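Local atomic coordinates of methyltransferase (PDB entry 3GO4), a protein that probably transfers methyl groups from S-adenosylmethionine to a substrate not yet identified, and binds S-adenosyl-L-homocysteine in its Rossmann-like domain. Residues S21-R26 with D112-V117; A163-A168 with Y195-I200; Y28-G33 with A44-S49; A134-D139 with L147-L152. One frame throughout, in Å; residues are numbered along the deposited sequence. Where two conformers were deposited one is given.

Contact 1. Residues S21-R26 with D112-V117. With SAH (S-adenosyl-L-homocysteine), chain B.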
# COMPACT_ATOMS: atom_id res chain seq x y z
N SER A 21 -8.13 -20.90 -2.67
CA SER A 21 -8.91 -19.77 -2.19
C SER A 21 -8.31 -18.48 -2.75
O SER A 21 -7.16 -18.45 -3.14
CB SER A 21 -8.95 -19.75 -0.67
OG SER A 21 -9.52 -20.97 -0.18
N ALA A 22 -9.12 -17.45 -2.83
CA ALA A 22 -8.65 -16.16 -3.32
C ALA A 22 -7.87 -15.44 -2.22
O ALA A 22 -8.15 -15.60 -1.02
CB ALA A 22 -9.83 -15.33 -3.80
N HIS A 23 -6.84 -14.69 -2.63
CA HIS A 23 -6.00 -13.89 -1.73
C HIS A 23 -5.95 -12.51 -2.37
O HIS A 23 -5.93 -12.39 -3.61
CB HIS A 23 -4.55 -14.40 -1.64
CG HIS A 23 -4.42 -15.77 -1.05
ND1 HIS A 23 -3.76 -16.00 0.13
CD2 HIS A 23 -4.86 -16.97 -1.48
CE1 HIS A 23 -3.78 -17.29 0.40
NE2 HIS A 23 -4.46 -17.90 -0.56
N SER A 24 -5.89 -11.49 -1.52
CA SER A 24 -5.94 -10.09 -1.96
C SER A 24 -4.83 -9.64 -2.88
O SER A 24 -5.09 -8.90 -3.84
CB SER A 24 -6.02 -9.15 -0.75
OG SER A 24 -4.84 -9.18 0.03
N ALA A 25 -3.59 -10.08 -2.61
CA ALA A 25 -2.44 -9.70 -3.45
C ALA A 25 -2.56 -10.19 -4.89
O ALA A 25 -2.15 -9.51 -5.82
CB ALA A 25 -1.12 -10.21 -2.84
N ARG A 26 -3.11 -11.36 -5.03
CA ARG A 26 -3.27 -12.08 -6.29
C ARG A 26 -4.43 -11.56 -7.10
O ARG A 26 -4.29 -11.39 -8.32
CB ARG A 26 -3.43 -13.58 -5.97
CG ARG A 26 -2.28 -14.13 -5.14
CD ARG A 26 -2.56 -15.54 -4.65
NE ARG A 26 -1.78 -15.88 -3.45
CZ ARG A 26 -1.77 -17.09 -2.88
NH1 ARG A 26 -2.44 -18.10 -3.43
NH2 ARG A 26 -1.02 -17.30 -1.80
N ASP A 112 5.18 -8.46 3.92
CA ASP A 112 3.87 -8.95 3.52
C ASP A 112 3.64 -10.23 4.28
O ASP A 112 4.60 -10.84 4.77
CB ASP A 112 3.79 -9.17 1.99
CG ASP A 112 2.36 -8.98 1.44
OD1 ASP A 112 1.52 -9.84 1.62
OD2 ASP A 112 2.08 -7.95 0.76
N ASN A 113 2.37 -10.60 4.46
CA ASN A 113 2.05 -11.88 5.08
C ASN A 113 1.49 -12.92 4.09
O ASN A 113 1.06 -13.98 4.51
CB ASN A 113 1.09 -11.73 6.26
CG ASN A 113 -0.33 -11.36 5.83
OD1 ASN A 113 -0.59 -11.03 4.68
ND2 ASN A 113 -1.26 -11.43 6.77
N ASP A 114 1.49 -12.63 2.80
CA ASP A 114 1.02 -13.64 1.84
C ASP A 114 2.23 -14.49 1.42
O ASP A 114 3.13 -13.96 0.85
CB ASP A 114 0.37 -12.97 0.62
CG ASP A 114 -0.25 -13.98 -0.35
OD1 ASP A 114 0.27 -15.13 -0.41
OD2 ASP A 114 -1.25 -13.62 -1.06
N PRO A 115 2.24 -15.82 1.71
CA PRO A 115 3.39 -16.67 1.30
C PRO A 115 3.85 -16.52 -0.17
O PRO A 115 5.03 -16.79 -0.49
CB PRO A 115 2.87 -18.09 1.50
CG PRO A 115 1.80 -17.95 2.60
CD PRO A 115 1.15 -16.62 2.31
N ILE A 116 2.95 -16.14 -1.06
CA ILE A 116 3.31 -16.00 -2.46
C ILE A 116 4.34 -14.90 -2.63
O ILE A 116 5.18 -14.97 -3.54
CB ILE A 116 2.08 -15.74 -3.39
CG1 ILE A 116 2.40 -16.11 -4.83
CG2 ILE A 116 1.62 -14.29 -3.32
CD1 ILE A 116 1.20 -16.06 -5.78
N VAL A 117 4.30 -13.88 -1.77
CA VAL A 117 5.23 -12.76 -1.95
C VAL A 117 6.69 -13.24 -1.77
O VAL A 117 7.57 -12.84 -2.54
CB VAL A 117 4.92 -11.50 -1.07
CG1 VAL A 117 5.94 -10.38 -1.39
CG2 VAL A 117 3.46 -10.97 -1.31
N SAH B . 0.98 -1.97 -1.16
CA SAH B . 0.79 -2.61 -2.52
CB SAH B . -0.00 -3.93 -2.47
CG SAH B . -1.46 -3.76 -2.01
SD SAH B . -2.35 -5.29 -1.89
C SAH B . 0.12 -1.63 -3.46
O SAH B . 0.34 -1.61 -4.68
OXT SAH B . -0.63 -0.78 -3.02
C5' SAH B . -2.57 -5.62 -0.17
C4' SAH B . -1.41 -6.43 0.38
O4' SAH B . -1.44 -6.38 1.81
C3' SAH B . -1.47 -7.90 -0.01
O3' SAH B . -0.23 -8.26 -0.58
C2' SAH B . -1.74 -8.62 1.28
O2' SAH B . -1.22 -9.94 1.35
C1' SAH B . -1.09 -7.68 2.29
N9 SAH B . -1.59 -7.82 3.65
C8 SAH B . -2.88 -7.93 4.02
N7 SAH B . -2.99 -8.03 5.36
C5 SAH B . -1.75 -8.01 5.86
C6 SAH B . -1.16 -8.07 7.20
N6 SAH B . -2.00 -8.18 8.26
N1 SAH B . 0.18 -8.01 7.32
C2 SAH B . 0.99 -7.85 6.23
N3 SAH B . 0.52 -7.80 4.96
C4 SAH B . -0.81 -7.85 4.73
O HOH W 1 -2.88 -11.65 -0.07

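Contact 2. Residues A163-A168 with Y195-I200. With SAH (S-adenosyl-L-homocysteine), chain B.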
# COMPACT_ATOMS: atom_id res chain seq x y z
N ALA A 163 10.19 6.69 5.63
CA ALA A 163 8.83 6.84 5.07
C ALA A 163 8.11 5.49 5.33
O ALA A 163 8.57 4.46 4.82
CB ALA A 163 8.90 7.17 3.59
N LEU A 164 7.05 5.50 6.15
CA LEU A 164 6.24 4.31 6.43
C LEU A 164 5.16 4.30 5.36
O LEU A 164 4.30 5.19 5.31
CB LEU A 164 5.65 4.38 7.83
CG LEU A 164 4.74 3.24 8.33
CD1 LEU A 164 5.45 1.86 8.24
CD2 LEU A 164 4.22 3.56 9.72
N THR A 165 5.22 3.33 4.46
CA THR A 165 4.23 3.22 3.38
C THR A 165 3.27 2.09 3.72
O THR A 165 3.66 0.96 3.83
CB THR A 165 4.86 2.96 2.00
OG1 THR A 165 5.85 1.93 2.09
CG2 THR A 165 5.50 4.24 1.44
N VAL A 166 2.01 2.44 3.84
CA VAL A 166 0.96 1.51 4.21
C VAL A 166 -0.12 1.69 3.17
O VAL A 166 -1.09 2.38 3.36
CB VAL A 166 0.52 1.79 5.67
CG1 VAL A 166 -0.52 0.73 6.15
CG2 VAL A 166 1.73 1.80 6.60
N ILE A 167 0.06 1.02 2.04
CA ILE A 167 -0.76 1.27 0.88
C ILE A 167 -1.66 0.14 0.49
O ILE A 167 -1.21 -0.97 0.22
CB ILE A 167 0.16 1.66 -0.32
CG1 ILE A 167 1.15 2.75 0.16
CG2 ILE A 167 -0.67 2.08 -1.60
CD1 ILE A 167 2.05 3.39 -0.92
N ALA A 168 -2.96 0.46 0.42
CA ALA A 168 -3.98 -0.48 -0.04
C ALA A 168 -4.04 -1.67 0.84
O ALA A 168 -4.21 -2.78 0.32
CB ALA A 168 -3.71 -0.97 -1.41
N TYR A 195 7.85 10.11 7.61
CA TYR A 195 6.55 10.27 6.98
C TYR A 195 5.68 9.03 7.01
O TYR A 195 6.16 7.91 7.15
CB TYR A 195 6.74 10.59 5.51
CG TYR A 195 7.23 11.97 5.17
CD1 TYR A 195 8.57 12.30 5.29
CD2 TYR A 195 6.37 12.90 4.59
CE1 TYR A 195 9.03 13.57 4.93
CE2 TYR A 195 6.82 14.16 4.24
CZ TYR A 195 8.15 14.49 4.41
OH TYR A 195 8.60 15.74 4.03
N LEU A 196 4.39 9.26 6.86
CA LEU A 196 3.42 8.20 6.73
C LEU A 196 2.67 8.46 5.42
O LEU A 196 2.16 9.57 5.21
CB LEU A 196 2.47 8.26 7.91
CG LEU A 196 1.27 7.31 7.89
CD1 LEU A 196 1.73 5.85 7.79
CD2 LEU A 196 0.44 7.58 9.14
N ALA A 197 2.65 7.46 4.54
CA ALA A 197 1.91 7.52 3.25
C ALA A 197 0.95 6.36 3.26
O ALA A 197 1.36 5.23 3.52
CB ALA A 197 2.83 7.42 2.10
N MSE A 198 -0.33 6.63 3.02
CA MSE A 198 -1.36 5.63 3.03
C MSE A 198 -2.35 5.76 1.87
O MSE A 198 -2.54 6.89 1.30
CB MSE A 198 -2.17 5.77 4.32
CG MSE A 198 -1.36 5.80 5.56
SE MSE A 198 -2.57 5.43 7.05
CE MSE A 198 -3.20 3.66 6.58
N SER A 199 -2.93 4.64 1.47
CA SER A 199 -4.09 4.69 0.55
C SER A 199 -5.21 4.00 1.34
O SER A 199 -5.02 2.91 1.89
CB SER A 199 -3.86 4.10 -0.84
OG SER A 199 -3.64 2.69 -0.77
N ILE A 200 -6.37 4.66 1.43
CA ILE A 200 -7.42 4.20 2.34
C ILE A 200 -8.70 4.03 1.56
O ILE A 200 -9.23 4.97 0.98
CB ILE A 200 -7.62 5.19 3.56
CG1 ILE A 200 -6.30 5.35 4.34
CG2 ILE A 200 -8.74 4.67 4.49
CD1 ILE A 200 -6.31 6.51 5.38
N SAH B . 0.98 -1.97 -1.16
CA SAH B . 0.79 -2.61 -2.52
CB SAH B . -0.00 -3.93 -2.47
CG SAH B . -1.46 -3.76 -2.01
SD SAH B . -2.35 -5.29 -1.89
C SAH B . 0.12 -1.63 -3.46
O SAH B . 0.34 -1.61 -4.68
OXT SAH B . -0.63 -0.78 -3.02
C5' SAH B . -2.57 -5.62 -0.17
C4' SAH B . -1.41 -6.43 0.38
O4' SAH B . -1.44 -6.38 1.81
C3' SAH B . -1.47 -7.90 -0.01
O3' SAH B . -0.23 -8.26 -0.58
C2' SAH B . -1.74 -8.62 1.28
O2' SAH B . -1.22 -9.94 1.35
C1' SAH B . -1.09 -7.68 2.29
N9 SAH B . -1.59 -7.82 3.65
C8 SAH B . -2.88 -7.93 4.02
N7 SAH B . -2.99 -8.03 5.36
C5 SAH B . -1.75 -8.01 5.86
C6 SAH B . -1.16 -8.07 7.20
N6 SAH B . -2.00 -8.18 8.26
N1 SAH B . 0.18 -8.01 7.32
C2 SAH B . 0.99 -7.85 6.23
N3 SAH B . 0.52 -7.80 4.96
C4 SAH B . -0.81 -7.85 4.73
O HOH W 2 -3.65 1.16 3.60

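Contact 3. Residues Y28-G33 with A44-S49. With SAH (S-adenosyl-L-homocysteine), chain B.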
# COMPACT_ATOMS: atom_id res chain seq x y z
N TYR A 28 -5.58 -8.57 -6.80
CA TYR A 28 -4.95 -7.26 -7.20
C TYR A 28 -4.05 -7.42 -8.41
O TYR A 28 -4.18 -6.70 -9.38
CB TYR A 28 -4.18 -6.68 -5.99
CG TYR A 28 -3.48 -5.33 -6.16
CD1 TYR A 28 -4.13 -4.24 -6.71
CD2 TYR A 28 -2.18 -5.12 -5.68
CE1 TYR A 28 -3.50 -3.00 -6.83
CE2 TYR A 28 -1.54 -3.86 -5.81
CZ TYR A 28 -2.22 -2.81 -6.37
OH TYR A 28 -1.65 -1.55 -6.49
N ASP A 29 -3.14 -8.40 -8.36
CA ASP A 29 -2.19 -8.59 -9.43
C ASP A 29 -2.91 -9.00 -10.70
O ASP A 29 -2.57 -8.55 -11.78
CB ASP A 29 -1.15 -9.66 -9.07
CG ASP A 29 0.02 -9.65 -10.01
OD1 ASP A 29 0.75 -8.65 -9.98
OD2 ASP A 29 0.20 -10.61 -10.77
N TYR A 30 -3.92 -9.84 -10.57
CA TYR A 30 -4.71 -10.28 -11.74
C TYR A 30 -5.37 -9.09 -12.43
O TYR A 30 -5.26 -8.91 -13.65
CB TYR A 30 -5.75 -11.31 -11.31
CG TYR A 30 -6.82 -11.52 -12.35
CD1 TYR A 30 -6.56 -12.24 -13.49
CD2 TYR A 30 -8.11 -11.02 -12.16
CE1 TYR A 30 -7.52 -12.43 -14.46
CE2 TYR A 30 -9.09 -11.21 -13.13
CZ TYR A 30 -8.79 -11.92 -14.27
OH TYR A 30 -9.73 -12.14 -15.25
N ILE A 31 -6.05 -8.27 -11.64
CA ILE A 31 -6.79 -7.12 -12.17
C ILE A 31 -5.86 -6.12 -12.84
O ILE A 31 -6.23 -5.55 -13.86
CB ILE A 31 -7.59 -6.40 -11.06
CG1 ILE A 31 -8.72 -7.30 -10.54
CG2 ILE A 31 -8.15 -5.06 -11.55
CD1 ILE A 31 -9.66 -7.81 -11.67
N ILE A 32 -4.68 -5.87 -12.29
CA ILE A 32 -3.82 -4.88 -12.96
C ILE A 32 -2.93 -5.46 -14.05
O ILE A 32 -2.14 -4.73 -14.64
CB ILE A 32 -3.05 -3.91 -12.01
CG1 ILE A 32 -1.78 -4.52 -11.44
CG2 ILE A 32 -3.98 -3.31 -10.92
CD1 ILE A 32 -1.10 -3.64 -10.44
N GLY A 33 -3.07 -6.74 -14.36
CA GLY A 33 -2.39 -7.30 -15.52
C GLY A 33 -1.17 -8.17 -15.30
O GLY A 33 -0.45 -8.45 -16.24
N ALA A 44 -12.61 -14.47 -8.46
CA ALA A 44 -12.97 -13.41 -7.52
C ALA A 44 -12.92 -12.05 -8.22
O ALA A 44 -13.83 -11.23 -8.09
CB ALA A 44 -12.04 -13.44 -6.31
N GLY A 45 -11.84 -11.83 -8.96
CA GLY A 45 -11.62 -10.60 -9.70
C GLY A 45 -12.71 -10.28 -10.70
O GLY A 45 -13.23 -9.15 -10.73
N ASP A 46 -13.04 -11.28 -11.51
CA ASP A 46 -14.12 -11.21 -12.48
C ASP A 46 -15.48 -11.00 -11.81
O ASP A 46 -16.29 -10.22 -12.30
CB ASP A 46 -14.16 -12.49 -13.33
CG ASP A 46 -12.94 -12.66 -14.20
OD1 ASP A 46 -12.19 -11.67 -14.39
OD2 ASP A 46 -12.76 -13.78 -14.75
N ALA A 47 -15.75 -11.66 -10.68
CA ALA A 47 -17.03 -11.46 -10.00
C ALA A 47 -17.14 -10.01 -9.55
O ALA A 47 -18.18 -9.38 -9.74
CB ALA A 47 -17.22 -12.40 -8.81
N MSE A 48 -16.06 -9.50 -8.97
CA MSE A 48 -15.95 -8.08 -8.51
C MSE A 48 -16.08 -7.05 -9.60
O MSE A 48 -16.73 -6.00 -9.42
CB MSE A 48 -14.60 -7.86 -7.82
CG MSE A 48 -14.52 -8.56 -6.51
SE MSE A 48 -12.78 -8.70 -5.70
CE MSE A 48 -13.32 -10.07 -4.43
N SER A 49 -15.44 -7.32 -10.74
CA SER A 49 -15.51 -6.41 -11.88
C SER A 49 -16.95 -6.37 -12.46
O SER A 49 -17.36 -5.35 -13.03
CB SER A 49 -14.46 -6.76 -12.94
OG SER A 49 -13.14 -6.51 -12.43
N SAH B . 0.98 -1.97 -1.16
CA SAH B . 0.79 -2.61 -2.52
CB SAH B . -0.00 -3.93 -2.47
CG SAH B . -1.46 -3.76 -2.01
SD SAH B . -2.35 -5.29 -1.89
C SAH B . 0.12 -1.63 -3.46
O SAH B . 0.34 -1.61 -4.68
OXT SAH B . -0.63 -0.78 -3.02
C5' SAH B . -2.57 -5.62 -0.17
C4' SAH B . -1.41 -6.43 0.38
O4' SAH B . -1.44 -6.38 1.81
C3' SAH B . -1.47 -7.90 -0.01
O3' SAH B . -0.23 -8.26 -0.58
C2' SAH B . -1.74 -8.62 1.28
O2' SAH B . -1.22 -9.94 1.35
C1' SAH B . -1.09 -7.68 2.29
N9 SAH B . -1.59 -7.82 3.65
C8 SAH B . -2.88 -7.93 4.02
N7 SAH B . -2.99 -8.03 5.36
C5 SAH B . -1.75 -8.01 5.86
C6 SAH B . -1.16 -8.07 7.20
N6 SAH B . -2.00 -8.18 8.26
N1 SAH B . 0.18 -8.01 7.32
C2 SAH B . 0.99 -7.85 6.23
N3 SAH B . 0.52 -7.80 4.96
C4 SAH B . -0.81 -7.85 4.73

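Contact 4. Residues A134-D139 with L147-L152. With SAH (S-adenosyl-L-homocysteine), chain B.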
# COMPACT_ATOMS: atom_id res chain seq x y z
N ALA A 134 15.40 -5.45 1.61
CA ALA A 134 15.16 -6.64 2.42
C ALA A 134 13.70 -7.00 2.39
O ALA A 134 12.85 -6.14 2.18
CB ALA A 134 15.56 -6.36 3.85
N TYR A 135 13.38 -8.27 2.65
CA TYR A 135 11.99 -8.68 2.66
C TYR A 135 11.77 -9.46 3.93
O TYR A 135 12.58 -10.28 4.29
CB TYR A 135 11.55 -9.53 1.41
CG TYR A 135 10.14 -10.09 1.59
CD1 TYR A 135 9.02 -9.29 1.37
CD2 TYR A 135 9.93 -11.39 2.03
CE1 TYR A 135 7.75 -9.75 1.56
CE2 TYR A 135 8.61 -11.86 2.21
CZ TYR A 135 7.54 -11.02 2.01
OH TYR A 135 6.25 -11.42 2.18
N VAL A 136 10.67 -9.16 4.59
CA VAL A 136 10.29 -9.83 5.82
C VAL A 136 8.88 -10.32 5.64
O VAL A 136 8.01 -9.54 5.26
CB VAL A 136 10.34 -8.84 7.04
CG1 VAL A 136 9.75 -9.48 8.31
CG2 VAL A 136 11.76 -8.36 7.30
N GLU A 137 8.62 -11.59 5.97
CA GLU A 137 7.27 -12.11 5.95
C GLU A 137 6.75 -11.98 7.37
O GLU A 137 7.29 -12.60 8.28
CB GLU A 137 7.24 -13.56 5.51
CG GLU A 137 5.87 -14.07 5.23
CD GLU A 137 5.88 -15.51 4.83
OE1 GLU A 137 6.01 -16.38 5.72
OE2 GLU A 137 5.73 -15.78 3.63
N ALA A 138 5.72 -11.16 7.56
CA ALA A 138 5.23 -10.82 8.88
C ALA A 138 3.85 -10.17 8.79
O ALA A 138 3.46 -9.65 7.74
CB ALA A 138 6.21 -9.87 9.57
N ASP A 139 3.15 -10.19 9.92
CA ASP A 139 1.79 -9.66 10.05
C ASP A 139 1.83 -8.26 10.68
O ASP A 139 2.41 -8.08 11.76
CB ASP A 139 1.00 -10.66 10.91
CG ASP A 139 -0.49 -10.34 11.00
OD1 ASP A 139 -0.90 -9.19 10.73
OD2 ASP A 139 -1.27 -11.26 11.40
N LEU A 147 9.43 -4.53 13.43
CA LEU A 147 10.42 -3.59 13.98
C LEU A 147 11.68 -4.25 14.55
O LEU A 147 12.78 -3.72 14.40
CB LEU A 147 9.75 -2.70 15.04
CG LEU A 147 8.66 -1.77 14.48
CD1 LEU A 147 7.85 -1.14 15.61
CD2 LEU A 147 9.27 -0.72 13.55
N ASP A 148 11.53 -5.39 15.22
CA ASP A 148 12.70 -6.13 15.74
C ASP A 148 13.27 -7.14 14.74
O ASP A 148 14.21 -7.88 15.07
CB ASP A 148 12.34 -6.88 17.04
CG ASP A 148 11.85 -5.96 18.15
OD1 ASP A 148 12.27 -4.79 18.20
OD2 ASP A 148 11.05 -6.44 18.98
N ALA A 149 12.73 -7.20 13.51
CA ALA A 149 13.26 -8.10 12.50
C ALA A 149 14.71 -7.77 12.18
O ALA A 149 15.04 -6.61 11.87
CB ALA A 149 12.43 -8.04 11.23
N PRO A 150 15.59 -8.80 12.22
CA PRO A 150 16.97 -8.60 11.90
C PRO A 150 17.13 -7.98 10.53
O PRO A 150 17.97 -7.10 10.36
CB PRO A 150 17.54 -10.02 11.89
CG PRO A 150 16.62 -10.81 12.68
CD PRO A 150 15.29 -10.22 12.47
N GLU A 151 16.31 -8.43 9.57
CA GLU A 151 16.36 -7.94 8.19
C GLU A 151 16.09 -6.44 8.13
O GLU A 151 16.64 -5.74 7.28
CB GLU A 151 15.34 -8.66 7.28
CG GLU A 151 15.54 -10.19 7.10
CD GLU A 151 14.87 -11.06 8.16
OE1 GLU A 151 14.24 -10.52 9.10
OE2 GLU A 151 14.96 -12.30 8.05
N LEU A 152 15.22 -5.96 9.02
CA LEU A 152 14.92 -4.54 9.10
C LEU A 152 16.06 -3.75 9.77
O LEU A 152 16.50 -2.72 9.26
CB LEU A 152 13.61 -4.31 9.84
CG LEU A 152 13.12 -2.86 9.96
CD1 LEU A 152 11.59 -2.78 10.07
CD2 LEU A 152 13.81 -2.15 11.12
N SAH B . 0.98 -1.97 -1.16
CA SAH B . 0.79 -2.61 -2.52
CB SAH B . -0.00 -3.93 -2.47
CG SAH B . -1.46 -3.76 -2.01
SD SAH B . -2.35 -5.29 -1.89
C SAH B . 0.12 -1.63 -3.46
O SAH B . 0.34 -1.61 -4.68
OXT SAH B . -0.63 -0.78 -3.02
C5' SAH B . -2.57 -5.62 -0.17
C4' SAH B . -1.41 -6.43 0.38
O4' SAH B . -1.44 -6.38 1.81
C3' SAH B . -1.47 -7.90 -0.01
O3' SAH B . -0.23 -8.26 -0.58
C2' SAH B . -1.74 -8.62 1.28
O2' SAH B . -1.22 -9.94 1.35
C1' SAH B . -1.09 -7.68 2.29
N9 SAH B . -1.59 -7.82 3.65
C8 SAH B . -2.88 -7.93 4.02
N7 SAH B . -2.99 -8.03 5.36
C5 SAH B . -1.75 -8.01 5.86
C6 SAH B . -1.16 -8.07 7.20
N6 SAH B . -2.00 -8.18 8.26
N1 SAH B . 0.18 -8.01 7.32
C2 SAH B . 0.99 -7.85 6.23
N3 SAH B . 0.52 -7.80 4.96
C4 SAH B . -0.81 -7.85 4.73

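Contact 1. Residues S21-R26 with D112-V117
Arg-26 and Asp-114 form the salt bridge that ties helix 24-32 to the turn between strand 107-112 and helix 115-119, beside the ribose site of a Rossmann-like methyltransferase. Arg-26 NH2 gives Asp-114 OD1 a nearly straight bond of 2.9 Å (168°), in the guanidinium plane and on the syn lone pair. Its NE reaches OD2 only weakly, and the flat groups are turned 35° apart. With CG anti to the backbone N (chi1 -175°), Asp-114 carries its carboxylate across to the arginine. OD1 is held twice: Ile-116 N donates to it at 2.9 Å from above the carboxylate plane, making Asp-114 the N-cap of helix 115-119. OD2 accepts from a water that also takes Ala-25 N and bonds SAH O2'. Asp-112 OD1 accepts O2' of SAH at 2.8 Å and OD2 accepts O3' at 2.7 Å, gripping the ribose diol as in many Rossmann-like methyltransferases; OD1 also takes Asp-114 N in an Asx turn. With an alanine in place of Asp-114, Arg-26 would probably lose its charge partner, the helix its cap and the water its acceptor. Ile-116 CD1 covers one guanidinium face; the His-23 ring lies over the group, Arg-26 CZ 3.4 Å above the ring centre. Arg-26 NH2 also bonds the carbonyl of Ile-17, and His-23 NE2 that of Asp-18. Segment 21-26 comes nearest the ligand at Ala-25 CB, 3.1 Å from SAH O3'.

Contact 2. Residues A163-A168 with Y195-I200
Leu-164 lies alongside Leu-196, both side chains pointing the same way, and its CD2 meets Leu-196 CD1 at 3.9 Å. Two residues on, Val-166 pairs in the same manner with selenomethionine Met-198: the chain of Met-198 bends at its last torsion (chi3 61°), which brings CE to 4.0 Å from Val-166 CG1. Helix 179-187 covers this leucine and methionine face, as expected of the beta-alpha-beta crossover joining the two parallel strands. Ala-163, Thr-165 and Ile-167 face the other way, with Tyr-195, Ala-197 and Ser-199. Between the faces the backbones zip together through Leu-164 N to Tyr-195 O (2.8 Å), Ala-197 N to Leu-164 O (2.9 Å) and Val-166 N to Ala-197 O (2.9 Å). The next rung, Ser-199 N to Val-166 O, is long and weak, and a water donates to both Val-166 O and Ser-199 O. Ser-199 OG takes a weak, bent bond from Ala-168 N; Asn-62 of the ligand site is its stronger partner. Ile-167 O turns to the ligand and accepts from SAH N at 2.8 Å. The regular ladder thus gives way at its C-terminal end, where a backbone carbonyl takes the ligand's amino group and the serine hydroxyl turns to ligand-bound Asn-62.

Contact 3. Residues Y28-G33 with A44-S49
Tyr-30 OH donates to Asp-46 OD1 across 2.6 Å, the one hydrogen bond between the two segments. The oxygen lies at the ring edge and is approached on its syn side, 19° out of the carboxylate plane. With CG anti to the backbone N (chi1 164°), the tyrosine ring stretches across to helix 39-51, where Lys-42 holds the other oxygen of Asp-46 in a salt bridge; Tyr-37 packs edge-to-face with the ring. Packing is sparse. Tyr-30 CD2 comes to 4.3 Å from Gly-45 CA, where a CB would clash with the ring, so glycine makes room for the tyrosine. Ile-31 CD1 rests 3.9 Å from Gly-45 O and 3.8 Å from Ser-49 OG, and that hydroxyl bonds back to Gly-45 O, which also takes Ser-49 N. The pair belongs to the N-terminal helical part that flanks the ligand side of the Rossmann-like core; the axes of segments 28-32 and 44-49 pass 9.8 Å apart and cross at -63°. Helix 24-32 finishes in a Schellman motif at Gly-33. Ligand contacts come from the start of this segment: Tyr-28 OH donates to SAH O at 2.7 Å and also bonds Asn-62 ND2. A phenylalanine in place of Tyr-28 would probably leave the ligand carboxylate and that amide without this shared partner. Tyr-28 CD2 lies 3.8 Å from SAH SD.

Contact 4. Residues A134-D139 with L147-L152
Val-136 CG2 fits against two residues at the start of helix 150-153, with Glu-151 CB at 3.6 Å and Ala-149 CB at 4.0 Å. With CG1 anti to the backbone N (chi1 172°), CG2 is the branch left facing the helix. Packing is all that joins the segments; no hydrogen bond crosses between them. Glu-151 contributes its aliphatic part: its chain bends at chi2 (87°), folding the carboxylate back until OE1 is 3.7 Å from Val-136 CG2, while CG passes near Tyr-135 O. Earlier along the strand, Ala-134 CB meets Glu-151 O at 3.6 Å, a carbonyl that also accepts from Thr-155 OG1. Ala-149 is the N-cap residue of the short helix, and its carbonyl takes a weak bond from Leu-152 N.

The polar work lies where the strand runs out. Asp-139 OD1 accepts the adenine amino group, SAH N6, at 2.9 Å (153°) and also takes Leu-141 N, which helps to fix the carboxylate; Ala-138 O approaches SAH C2 at 3.4 Å. An acidic residue reading the adenine amino group after this strand is a common feature of Rossmann-like methyltransferases.

Strand 132-137 is an outermost strand of the sheet, paired with strand 107-112. Ala-134 and Val-136 face helix 150-153, Tyr-135 points the other way onto helix 115-119, and Ala-138 beyond the strand packs on helix 143-147.

How the contacts relate
Contact 2 lies deepest, two neighbouring strands in the middle of the sheet held mainly by backbone bonds and apolar side chains. Contact 1 is also buried, yet it works through charge, a cap and a bridging water. Contact 4, mostly buried though far from the centre, sets a short helix on an edge strand by packing alone, and contact 3, nearer the surface, relies on one hydroxyl-carboxylate bond. Contacts 1 and 3 share helix 24-32 and touch through Ala-22 and Ala-44; contacts 1 and 4 meet where Asp-112 O approaches Ala-138 N. All four reach S-adenosyl-L-homocysteine: contact 1 at the ribose, contact 4 at the adenine, contacts 2 and 3 at the amino acid end.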